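Side-chain contacts in UL37 (Suid herpesvirus 1, PDB 4K70), which is an inner tegument protein, seen here as its N-terminal half, and probably acts in the control of viral trafficking: residues G44-A49 with G96-D101; T114-G119 with L448-A453; T170-D173 with V177-G180; K207-A212 with R240-A245; A215-D220 with G344-H349. One frame throughout, in Å; residues are numbered along the deposited sequence.

Contact 1: residues G44-A49 with G96-D101. With NA (sodium ion), chain I.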
# COMPACT_ATOMS: atom_id res chain seq x y z
N GLY A 44 3.37 -22.55 20.90
CA GLY A 44 3.27 -23.15 22.21
C GLY A 44 2.18 -24.21 22.33
O GLY A 44 2.29 -25.13 23.13
N LEU A 45 1.14 -24.10 21.51
CA LEU A 45 -0.02 -24.99 21.62
C LEU A 45 -0.11 -26.06 20.53
O LEU A 45 -1.01 -26.90 20.58
CB LEU A 45 -1.31 -24.19 21.59
CG LEU A 45 -1.59 -23.27 22.77
CD1 LEU A 45 -2.85 -22.46 22.48
CD2 LEU A 45 -1.73 -24.09 24.04
N TRP A 46 0.77 -26.02 19.54
CA TRP A 46 0.57 -26.83 18.34
C TRP A 46 0.52 -28.34 18.61
O TRP A 46 -0.43 -29.01 18.19
CB TRP A 46 1.64 -26.55 17.28
CG TRP A 46 1.52 -27.55 16.17
CD1 TRP A 46 2.26 -28.68 16.00
CD2 TRP A 46 0.54 -27.55 15.12
NE1 TRP A 46 1.83 -29.37 14.90
CE2 TRP A 46 0.77 -28.70 14.34
CE3 TRP A 46 -0.49 -26.68 14.76
CZ2 TRP A 46 0.01 -29.00 13.21
CZ3 TRP A 46 -1.25 -26.97 13.65
CH2 TRP A 46 -1.00 -28.13 12.88
N ALA A 47 1.54 -28.86 19.27
CA ALA A 47 1.68 -30.31 19.46
C ALA A 47 0.50 -30.88 20.24
O ALA A 47 -0.05 -31.92 19.86
CB ALA A 47 3.00 -30.63 20.14
N ARG A 48 0.10 -30.19 21.30
CA ARG A 48 -1.06 -30.57 22.10
C ARG A 48 -2.34 -30.47 21.27
O ARG A 48 -3.19 -31.36 21.33
CB ARG A 48 -1.20 -29.66 23.33
CG ARG A 48 -0.05 -29.71 24.32
CD ARG A 48 -0.03 -28.45 25.23
NE ARG A 48 -1.25 -28.34 26.03
CZ ARG A 48 -1.62 -27.26 26.72
NH1 ARG A 48 -0.86 -26.16 26.70
NH2 ARG A 48 -2.74 -27.27 27.42
N ALA A 49 -2.50 -29.38 20.53
CA ALA A 49 -3.69 -29.23 19.70
C ALA A 49 -3.77 -30.35 18.67
O ALA A 49 -4.81 -30.98 18.50
CB ALA A 49 -3.73 -27.86 19.03
N GLY A 96 8.37 -24.64 11.32
CA GLY A 96 9.25 -25.71 11.76
C GLY A 96 8.61 -26.64 12.80
O GLY A 96 8.78 -27.86 12.74
N VAL A 97 7.90 -26.06 13.75
CA VAL A 97 7.13 -26.84 14.73
C VAL A 97 5.96 -27.60 14.08
O VAL A 97 5.78 -28.80 14.33
CB VAL A 97 6.62 -25.92 15.87
CG1 VAL A 97 5.55 -26.61 16.70
CG2 VAL A 97 7.79 -25.50 16.74
N VAL A 98 5.17 -26.92 13.27
CA VAL A 98 4.02 -27.53 12.61
C VAL A 98 4.45 -28.75 11.79
O VAL A 98 3.75 -29.77 11.74
CB VAL A 98 3.31 -26.50 11.70
CG1 VAL A 98 2.30 -27.18 10.78
CG2 VAL A 98 2.64 -25.42 12.55
N ASN A 99 5.63 -28.64 11.19
CA ASN A 99 6.15 -29.62 10.25
C ASN A 99 7.02 -30.69 10.93
O ASN A 99 7.58 -31.55 10.25
CB ASN A 99 6.95 -28.88 9.17
CG ASN A 99 7.42 -29.79 8.05
OD1 ASN A 99 6.62 -30.41 7.35
ND2 ASN A 99 8.74 -29.84 7.86
N GLY A 100 7.14 -30.63 12.25
CA GLY A 100 8.01 -31.55 12.97
C GLY A 100 7.61 -33.01 12.85
O GLY A 100 6.50 -33.34 12.42
N ASP A 101 8.51 -33.90 13.24
CA ASP A 101 8.25 -35.33 13.12
C ASP A 101 7.03 -35.80 13.90
O ASP A 101 6.37 -36.75 13.49
CB ASP A 101 9.48 -36.14 13.51
CG ASP A 101 10.59 -36.04 12.48
OD1 ASP A 101 10.28 -35.66 11.33
OD2 ASP A 101 11.75 -36.34 12.82
NA NA I . 4.73 -31.70 7.81
O HOH W 1 5.26 -33.21 9.84
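W46 of helix 39-60 lays its indole against the last turn of helix 89-98, where V98 carries most of the packing. The CA of V98 stands over one face of the five-membered ring, 3.9 Å from its centroid and 19° off the ring normal, a CH-pi contact. The two methyls of V98 extend the cover along the indole: CG2 lies 3.9 Å above the ring plane, and CG1 touches W46 CZ2 at 3.8 Å. The indole reaches them because its CG is anti to the backbone N (chi1 171°). The tryptophan also touches L72 and A73 of helix 63-78, and its NE1 is hydrogen-bonded to T103 OG1, so the buried N-H is satisfied. The partly exposed V97 marks the looser side; its CG1 merely borders W46 CD1, at 3.9 Å. Beyond the helix end the chain turns to metal and water: N99 OD1 binds a sodium ion at 2.3 Å, D121 is its other protein ligand, and a water on the ion at 2.6 Å donates to G100 O. A tryptophan laid across the final turn of a neighbour in this way is helix-helix packing at a helix C-terminus, beside a sodium site in the turn that follows.

Contact 2: residues T114-G119 with L448-A453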
# COMPACT_ATOMS: atom_id res chain seq x y z
N THR A 114 -1.02 -36.50 6.07
CA THR A 114 -0.25 -35.29 6.29
C THR A 114 -0.38 -34.36 5.09
O THR A 114 0.12 -33.23 5.10
CB THR A 114 1.23 -35.60 6.51
OG1 THR A 114 1.79 -36.14 5.31
CG2 THR A 114 1.40 -36.58 7.66
N SER A 115 -1.08 -34.83 4.06
CA SER A 115 -1.00 -34.22 2.75
C SER A 115 -2.21 -33.40 2.31
O SER A 115 -2.34 -33.09 1.12
CB SER A 115 -0.75 -35.31 1.70
OG SER A 115 -1.92 -36.09 1.58
N ALA A 116 -3.11 -33.06 3.23
CA ALA A 116 -4.26 -32.23 2.88
C ALA A 116 -3.82 -30.85 2.38
O ALA A 116 -2.70 -30.41 2.67
CB ALA A 116 -5.21 -32.09 4.06
N GLU A 117 -4.69 -30.18 1.62
CA GLU A 117 -4.37 -28.88 1.05
C GLU A 117 -4.15 -27.82 2.12
O GLU A 117 -3.44 -26.84 1.90
CB GLU A 117 -5.43 -28.45 0.01
CG GLU A 117 -5.45 -29.37 -1.21
CD GLU A 117 -6.41 -28.93 -2.31
OE1 GLU A 117 -6.33 -27.77 -2.76
OE2 GLU A 117 -7.24 -29.75 -2.75
N PHE A 118 -4.71 -28.04 3.31
CA PHE A 118 -4.41 -27.19 4.47
C PHE A 118 -3.66 -27.93 5.58
O PHE A 118 -3.66 -27.50 6.75
CB PHE A 118 -5.68 -26.52 4.99
CG PHE A 118 -6.21 -25.47 4.06
CD1 PHE A 118 -5.67 -24.19 4.05
CD2 PHE A 118 -7.23 -25.77 3.17
CE1 PHE A 118 -6.15 -23.21 3.17
CE2 PHE A 118 -7.72 -24.80 2.30
CZ PHE A 118 -7.19 -23.53 2.30
N GLY A 119 -2.99 -29.01 5.19
CA GLY A 119 -2.21 -29.83 6.09
C GLY A 119 -0.82 -29.28 6.31
O GLY A 119 -0.45 -28.23 5.76
N LEU A 448 -13.16 -27.23 0.94
CA LEU A 448 -14.31 -28.12 0.75
C LEU A 448 -13.93 -29.45 0.09
O LEU A 448 -14.61 -30.46 0.28
CB LEU A 448 -15.40 -27.43 -0.06
CG LEU A 448 -16.16 -26.34 0.70
CD1 LEU A 448 -17.25 -25.75 -0.19
CD2 LEU A 448 -16.75 -26.92 1.98
N ARG A 449 -12.86 -29.46 -0.71
CA ARG A 449 -12.35 -30.71 -1.26
C ARG A 449 -11.85 -31.62 -0.13
O ARG A 449 -12.02 -32.83 -0.18
CB ARG A 449 -11.21 -30.46 -2.26
CG ARG A 449 -11.66 -29.83 -3.60
CD ARG A 449 -10.57 -29.96 -4.65
NE ARG A 449 -9.39 -29.14 -4.34
CZ ARG A 449 -9.24 -27.88 -4.73
NH1 ARG A 449 -10.19 -27.28 -5.43
NH2 ARG A 449 -8.14 -27.21 -4.42
N GLU A 450 -11.24 -31.02 0.89
CA GLU A 450 -10.77 -31.80 2.02
C GLU A 450 -11.95 -32.26 2.87
O GLU A 450 -11.95 -33.38 3.40
CB GLU A 450 -9.76 -31.02 2.86
CG GLU A 450 -8.51 -30.64 2.08
CD GLU A 450 -7.83 -31.84 1.43
OE1 GLU A 450 -8.29 -32.99 1.63
OE2 GLU A 450 -6.83 -31.62 0.71
N VAL A 451 -12.96 -31.40 2.99
CA VAL A 451 -14.18 -31.77 3.69
C VAL A 451 -14.87 -32.93 2.97
O VAL A 451 -15.29 -33.90 3.59
CB VAL A 451 -15.13 -30.59 3.83
CG1 VAL A 451 -16.46 -31.04 4.41
CG2 VAL A 451 -14.51 -29.51 4.70
N ALA A 452 -14.96 -32.82 1.64
CA ALA A 452 -15.58 -33.88 0.84
C ALA A 452 -14.80 -35.19 0.91
O ALA A 452 -15.39 -36.26 0.84
CB ALA A 452 -15.75 -33.43 -0.60
N ALA A 453 -13.48 -35.11 1.07
CA ALA A 453 -12.66 -36.31 1.24
C ALA A 453 -12.94 -36.99 2.57
O ALA A 453 -13.03 -38.21 2.65
CB ALA A 453 -11.18 -35.97 1.12
O HOH W 2 -7.23 -32.65 -2.30
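A type I beta turn, A116 to G119, in the loop between helices 101-109 and 120-137 meets the side of helix 438-458, bringing together parts of the chain more than 300 residues apart. E117, in this turn, and R449, on the helix, form a side-on, two-pronged salt bridge. R449 NH2 donates to E117 OE1 at 2.5 Å and R449 NE to E117 OE2 at 2.7 Å; both oxygens use their syn lone pairs, and the carboxylate and guanidinium planes are only 16° apart. R449 presents this edge through a bend at chi3 (-68°), whereas the E117 chain runs extended beyond CG. E450, one residue on, takes the turn's backbone instead: E117 N donates to E450 OE2 at 2.7 Å, from above the carboxylate plane, 43° out of it. The CB of A116 rests against E450 CD at 3.7 Å. The other oxygen, E450 OE1, forms a salt bridge with R113, just before the loop segment. The two glutamates bring E117 OE2 and E450 OE2 to 4.0 Å, with their carboxylate planes nearly perpendicular. One water donates to both of these oxygens; this shared water and the two arginines, one on each acid, would offset the repulsion. Side-chain charge and a backbone N-H thus jointly fix the turn on the helix, and the two arginines probably favour the ionised form of both acids.

Contact 3: residues T170-D173 with V177-G180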
# COMPACT_ATOMS: atom_id res chain seq x y z
N THR A 170 -4.65 -20.23 -1.64
CA THR A 170 -5.18 -20.76 -0.38
C THR A 170 -4.67 -19.98 0.85
O THR A 170 -5.25 -20.10 1.92
CB THR A 170 -4.90 -22.27 -0.19
OG1 THR A 170 -3.49 -22.52 -0.24
CG2 THR A 170 -5.64 -23.08 -1.29
N LEU A 171 -3.62 -19.17 0.67
CA LEU A 171 -3.12 -18.33 1.78
C LEU A 171 -3.66 -16.91 1.80
O LEU A 171 -3.45 -16.19 2.78
CB LEU A 171 -1.60 -18.21 1.75
CG LEU A 171 -0.79 -19.49 1.62
CD1 LEU A 171 0.69 -19.11 1.57
CD2 LEU A 171 -1.10 -20.44 2.76
N TYR A 172 -4.32 -16.51 0.72
CA TYR A 172 -4.67 -15.10 0.49
C TYR A 172 -5.53 -14.45 1.58
O TYR A 172 -5.22 -13.36 2.05
CB TYR A 172 -5.35 -14.94 -0.87
CG TYR A 172 -5.70 -13.52 -1.21
CD1 TYR A 172 -4.72 -12.63 -1.62
CD2 TYR A 172 -7.00 -13.07 -1.12
CE1 TYR A 172 -5.03 -11.32 -1.93
CE2 TYR A 172 -7.33 -11.76 -1.41
CZ TYR A 172 -6.33 -10.89 -1.82
OH TYR A 172 -6.64 -9.58 -2.14
N ASP A 173 -6.61 -15.11 1.98
CA ASP A 173 -7.48 -14.54 2.99
C ASP A 173 -6.90 -14.68 4.41
O ASP A 173 -7.52 -14.25 5.37
CB ASP A 173 -8.86 -15.21 2.94
CG ASP A 173 -9.88 -14.53 3.84
OD1 ASP A 173 -10.10 -13.31 3.68
OD2 ASP A 173 -10.47 -15.21 4.72
N VAL A 177 -1.08 -12.86 5.84
CA VAL A 177 -0.81 -12.43 4.48
C VAL A 177 -1.28 -11.00 4.23
O VAL A 177 -0.57 -10.19 3.64
CB VAL A 177 -1.47 -13.36 3.44
CG1 VAL A 177 -1.45 -12.69 2.07
CG2 VAL A 177 -0.74 -14.71 3.40
N GLN A 178 -2.50 -10.70 4.66
CA GLN A 178 -3.07 -9.37 4.48
C GLN A 178 -2.30 -8.32 5.30
O GLN A 178 -2.13 -7.18 4.85
CB GLN A 178 -4.56 -9.39 4.83
CG GLN A 178 -5.35 -10.28 3.89
CD GLN A 178 -5.25 -9.77 2.46
OE1 GLN A 178 -5.22 -8.56 2.25
NE2 GLN A 178 -5.20 -10.67 1.49
N ASP A 179 -1.83 -8.71 6.48
CA ASP A 179 -0.96 -7.85 7.27
C ASP A 179 0.37 -7.64 6.56
O ASP A 179 0.92 -6.54 6.59
CB ASP A 179 -0.71 -8.42 8.68
CG ASP A 179 -1.95 -8.35 9.57
OD1 ASP A 179 -2.87 -7.56 9.26
OD2 ASP A 179 -2.00 -9.09 10.58
N GLY A 180 0.90 -8.69 5.94
CA GLY A 180 2.19 -8.61 5.26
C GLY A 180 2.12 -7.71 4.04
O GLY A 180 3.07 -6.98 3.73
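A chi1 of -178° sets Y172 CG opposite the backbone N, while Q178, its CG anti to the carbonyl carbon, bends at chi2 (-62°), and together these torsions bring the glutamine amide over the tyrosine. Q178 NE2 lies 3.4 Å above the Y172 ring plane, over its centre. The amide stands steeply on the ring, their planes 77° apart, so the nitrogen rather than the flat of the amide meets the face. The same nitrogen donates to the backbone carbonyl of Y172: Q178 NE2 to Y172 O is 2.7 Å and almost straight. The acceptor lies in the amide plane, whereas the donor sits above the carbonyl plane. Beside this bond V177 leans on the preceding peptide, its CG2 3.1 Å from L171 O and 4.0 Å from L171 CB. Its CG1 flanks the accepting carbonyl, 3.8 Å from Y172 O. The far ends of both polar side chains have partners outside the segments: Y172 OH is hydrogen-bonded to P390 O and Q178 OE1 to L392 N, which ties this site to the start of helix 392-402 and the residues just before it. The Y172 ring also meets those of W481 and H439. Here the loop ahead of helix 175-188 folds back onto that helix's first turns. Bonds at both ends of the Q178 amide fix its rotation, the hydroxyl bond holds the Y172 ring, a buried carbonyl is satisfied, and the electron-rich tyrosine face probably favours the partly positive nitrogen above it.

Contact 4: residues K207-A212 with R240-A245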
# COMPACT_ATOMS: atom_id res chain seq x y z
N LYS A 207 15.82 22.58 -18.43
CA LYS A 207 16.55 23.80 -18.10
C LYS A 207 17.08 23.76 -16.67
O LYS A 207 16.50 23.10 -15.81
CB LYS A 207 15.66 25.03 -18.29
CG LYS A 207 15.11 25.16 -19.70
CD LYS A 207 14.14 26.33 -19.78
CE LYS A 207 13.57 26.46 -21.18
NZ LYS A 207 12.73 27.68 -21.27
N PRO A 208 18.20 24.46 -16.43
CA PRO A 208 18.81 24.52 -15.10
C PRO A 208 17.79 24.90 -14.01
O PRO A 208 17.77 24.26 -12.96
CB PRO A 208 19.86 25.62 -15.25
CG PRO A 208 20.19 25.65 -16.71
CD PRO A 208 18.94 25.25 -17.43
N LEU A 209 16.95 25.91 -14.26
CA LEU A 209 15.97 26.34 -13.26
C LEU A 209 15.01 25.21 -12.89
O LEU A 209 14.72 25.00 -11.72
CB LEU A 209 15.18 27.55 -13.75
CG LEU A 209 14.09 28.05 -12.79
CD1 LEU A 209 14.72 28.44 -11.46
CD2 LEU A 209 13.32 29.21 -13.39
N THR A 210 14.51 24.50 -13.89
CA THR A 210 13.59 23.39 -13.66
C THR A 210 14.26 22.33 -12.77
O THR A 210 13.66 21.85 -11.80
CB THR A 210 13.16 22.76 -15.00
OG1 THR A 210 12.50 23.74 -15.82
CG2 THR A 210 12.22 21.59 -14.77
N ARG A 211 15.50 21.99 -13.10
CA ARG A 211 16.23 20.96 -12.39
C ARG A 211 16.50 21.37 -10.96
O ARG A 211 16.40 20.55 -10.05
CB ARG A 211 17.53 20.63 -13.12
CG ARG A 211 17.29 19.97 -14.47
CD ARG A 211 18.58 19.80 -15.25
NE ARG A 211 19.45 18.80 -14.64
CZ ARG A 211 20.64 18.47 -15.12
NH1 ARG A 211 21.12 19.07 -16.20
NH2 ARG A 211 21.36 17.54 -14.51
N ALA A 212 16.84 22.65 -10.77
CA ALA A 212 17.05 23.19 -9.42
C ALA A 212 15.79 23.10 -8.55
O ALA A 212 15.86 22.77 -7.37
CB ALA A 212 17.55 24.62 -9.50
N ARG A 240 23.64 27.29 -9.93
CA ARG A 240 24.66 28.11 -10.55
C ARG A 240 24.41 28.39 -12.04
O ARG A 240 24.93 29.36 -12.59
CB ARG A 240 26.03 27.46 -10.37
CG ARG A 240 27.17 28.32 -10.84
CD ARG A 240 28.42 27.49 -11.04
NE ARG A 240 29.10 27.26 -9.77
CZ ARG A 240 30.19 27.91 -9.39
NH1 ARG A 240 30.74 28.83 -10.17
NH2 ARG A 240 30.75 27.62 -8.22
N ALA A 241 23.61 27.56 -12.69
CA ALA A 241 23.37 27.73 -14.12
C ALA A 241 22.04 28.41 -14.43
O ALA A 241 21.69 28.58 -15.59
CB ALA A 241 23.45 26.40 -14.85
N VAL A 242 21.31 28.79 -13.39
CA VAL A 242 20.01 29.41 -13.59
C VAL A 242 20.09 30.70 -14.38
O VAL A 242 20.94 31.55 -14.12
CB VAL A 242 19.32 29.69 -12.25
CG1 VAL A 242 18.14 30.64 -12.45
CG2 VAL A 242 18.87 28.39 -11.62
N ASP A 243 19.20 30.82 -15.37
CA ASP A 243 19.08 32.03 -16.17
C ASP A 243 18.71 33.22 -15.28
O ASP A 243 17.64 33.23 -14.67
CB ASP A 243 18.00 31.82 -17.24
CG ASP A 243 18.02 32.90 -18.31
OD1 ASP A 243 18.55 34.00 -18.05
OD2 ASP A 243 17.49 32.64 -19.42
N GLU A 244 19.60 34.20 -15.20
CA GLU A 244 19.38 35.37 -14.33
C GLU A 244 18.16 36.20 -14.72
O GLU A 244 17.65 36.99 -13.92
CB GLU A 244 20.63 36.26 -14.30
CG GLU A 244 21.89 35.57 -13.75
CD GLU A 244 21.98 35.64 -12.23
OE1 GLU A 244 21.40 36.58 -11.63
OE2 GLU A 244 22.64 34.76 -11.63
N ALA A 245 17.69 36.02 -15.95
CA ALA A 245 16.46 36.66 -16.41
C ALA A 245 15.23 36.17 -15.65
O ALA A 245 14.18 36.81 -15.66
CB ALA A 245 16.28 36.44 -17.90
O HOH W 3 17.29 28.08 -16.10
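The first turn of helix 208-223 runs close beside the loop that leaves helix 229-240, the CA atoms of L209 and V242 coming within 5.1 Å, and the loop straightens at V242 into an extended backbone. P208, in the first turn of the helix, touches A241 with its CB and CG. P208 CB is 3.7 Å from A241 CB. P208 CG lies 3.5 Å from A241 O. V242 takes up the next position, its CG2 resting 3.9 Å from L209 CA. Both methyls of V242 also border the leucine tip, where L209 CD1 lies 4.2 Å from V242 CG2. In L209, chi1 (178°) places CG, and chi2 (59°) sets CD1 toward the valine. The leucine also packs on A246, L288 and L298. A water joins the two backbones beside it, accepting from L209 N at 2.9 Å and weakly from D243 N. The L209 amide belongs to the first turn of its helix, so the water stands in for the acceptor that a preceding turn would supply. Past the contact D243 OD1 accepts from A245 N, closing an Asx turn as the chain enters a short 3-10 segment. The whole is a helix N-terminus, with K207 as N-cap and P208 as first residue, packed on the loop after helix 229-240.

Contact 5: residues A215-D220 with G344-H349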
# COMPACT_ATOMS: atom_id res chain seq x y z
N ALA A 215 15.06 19.57 -7.42
CA ALA A 215 15.95 19.22 -6.31
C ALA A 215 15.38 19.70 -4.98
O ALA A 215 15.44 18.98 -3.98
CB ALA A 215 17.34 19.80 -6.53
N LEU A 216 14.82 20.91 -4.98
CA LEU A 216 14.21 21.45 -3.78
C LEU A 216 13.00 20.64 -3.36
O LEU A 216 12.81 20.39 -2.17
CB LEU A 216 13.84 22.92 -3.95
CG LEU A 216 15.04 23.85 -4.12
CD1 LEU A 216 14.60 25.32 -4.15
CD2 LEU A 216 16.04 23.59 -3.00
N THR A 217 12.16 20.23 -4.31
CA THR A 217 11.03 19.37 -3.95
C THR A 217 11.52 18.07 -3.29
O THR A 217 10.89 17.57 -2.35
CB THR A 217 10.09 19.05 -5.14
OG1 THR A 217 10.74 18.13 -6.04
CG2 THR A 217 9.65 20.32 -5.89
N ILE A 218 12.64 17.55 -3.76
CA ILE A 218 13.18 16.31 -3.22
C ILE A 218 13.72 16.54 -1.80
O ILE A 218 13.47 15.76 -0.88
CB ILE A 218 14.29 15.74 -4.11
CG1 ILE A 218 13.71 15.27 -5.45
CG2 ILE A 218 15.00 14.57 -3.41
CD1 ILE A 218 14.75 15.07 -6.54
N ALA A 219 14.46 17.63 -1.63
CA ALA A 219 15.00 17.96 -0.32
C ALA A 219 13.85 18.09 0.68
O ALA A 219 13.92 17.56 1.79
CB ALA A 219 15.82 19.24 -0.38
N ASP A 220 12.78 18.76 0.26
CA ASP A 220 11.64 19.05 1.14
C ASP A 220 10.71 17.86 1.44
O ASP A 220 10.21 17.74 2.55
CB ASP A 220 10.82 20.24 0.60
CG ASP A 220 11.58 21.55 0.70
OD1 ASP A 220 12.66 21.55 1.33
OD2 ASP A 220 11.10 22.57 0.16
N GLY A 344 5.69 18.37 -12.35
CA GLY A 344 5.96 19.22 -11.20
C GLY A 344 4.83 19.25 -10.17
O GLY A 344 4.88 20.01 -9.22
N PHE A 345 3.83 18.40 -10.37
CA PHE A 345 2.76 18.26 -9.39
C PHE A 345 3.14 17.24 -8.31
O PHE A 345 2.56 16.16 -8.21
CB PHE A 345 1.45 17.87 -10.07
CG PHE A 345 0.75 19.03 -10.74
CD1 PHE A 345 1.13 19.46 -12.00
CD2 PHE A 345 -0.29 19.70 -10.09
CE1 PHE A 345 0.48 20.54 -12.62
CE2 PHE A 345 -0.94 20.77 -10.70
CZ PHE A 345 -0.56 21.19 -11.97
N THR A 346 4.14 17.60 -7.53
CA THR A 346 4.54 16.81 -6.37
C THR A 346 3.46 16.93 -5.30
O THR A 346 2.50 17.69 -5.47
CB THR A 346 5.84 17.36 -5.81
OG1 THR A 346 5.63 18.73 -5.46
CG2 THR A 346 6.94 17.29 -6.85
N ARG A 347 3.59 16.18 -4.21
CA ARG A 347 2.60 16.18 -3.14
C ARG A 347 2.32 17.59 -2.63
O ARG A 347 1.17 18.00 -2.51
CB ARG A 347 3.05 15.32 -1.95
CG ARG A 347 1.99 15.23 -0.86
CD ARG A 347 2.58 14.94 0.52
NE ARG A 347 3.48 15.98 1.01
CZ ARG A 347 3.08 17.12 1.59
NH1 ARG A 347 1.79 17.39 1.74
NH2 ARG A 347 3.98 18.00 2.01
N ARG A 348 3.39 18.31 -2.32
CA ARG A 348 3.25 19.66 -1.77
C ARG A 348 2.68 20.64 -2.79
O ARG A 348 1.89 21.52 -2.45
CB ARG A 348 4.60 20.14 -1.23
CG ARG A 348 4.63 21.57 -0.78
CD ARG A 348 3.67 21.81 0.37
NE ARG A 348 3.95 23.08 1.04
CZ ARG A 348 3.08 23.72 1.82
NH1 ARG A 348 1.88 23.20 2.03
NH2 ARG A 348 3.42 24.88 2.38
N HIS A 349 3.06 20.50 -4.05
CA HIS A 349 2.57 21.43 -5.09
C HIS A 349 1.09 21.25 -5.38
O HIS A 349 0.38 22.22 -5.69
CB HIS A 349 3.40 21.33 -6.37
CG HIS A 349 4.79 21.85 -6.21
ND1 HIS A 349 5.70 21.89 -7.24
CD2 HIS A 349 5.43 22.36 -5.13
CE1 HIS A 349 6.84 22.41 -6.81
NE2 HIS A 349 6.70 22.70 -5.53
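The imidazole of H349 has T346 OG1 over one face, 3.3 Å above the plane and offset toward the rim, while T217 CG2 of helix 208-223 comes to its CE1 at 3.6 Å from an oblique direction. That methyl also lies 3.8 Å from H349 NE2, so the carbon and nitrogen farthest along the ring take the contact. The ring is held from its own segment: H349 ND1 donates to G344 O at 2.9 Å, nearly along the C=O axis, with G344 O lying 20° out of the ring plane. T346 also meets T217, its CG2 4.0 Å from both T217 CB and T217 OG1. The T217 hydroxyl sits between its own backbone N and carbonyl carbon (chi1 72°) and is hydrogen-bonded to F214 O one turn back, leaving the methyl for the histidine. T346 is the N-cap of helix 347-358, its OG1 accepting a weak bond from H349 N at 3.4 Å. E221 draws the same two helices together by accepting from R348 N. A Schellman motif at G344, an inverse gamma turn at F345 and a threonine N-cap make up a tight helix-to-helix connection, packed here on the side of helix 208-223.

In this elongated, helical, strand-free chain, contacts 1 and 2 lie on the opposite side of the chain's centre from contacts 4 and 5, with contact 3 nearer the middle. Contacts 1, 2 and 3 have centres 19 to 21 Å apart; contacts 4 and 5 are 16 Å apart and both use helix 208-223, while contacts 1 and 4 are separated by about 66 Å, centre to centre. Contacts 2 and 3 touch, F118 CE1 meeting T170 O at 3.5 Å. Contact 1 comes first along the chain. Contact 2 then spans all the rest, while contacts 4 and 5 interleave. The return packs helix 438-458, near the end of the construct, against the N-terminal helices.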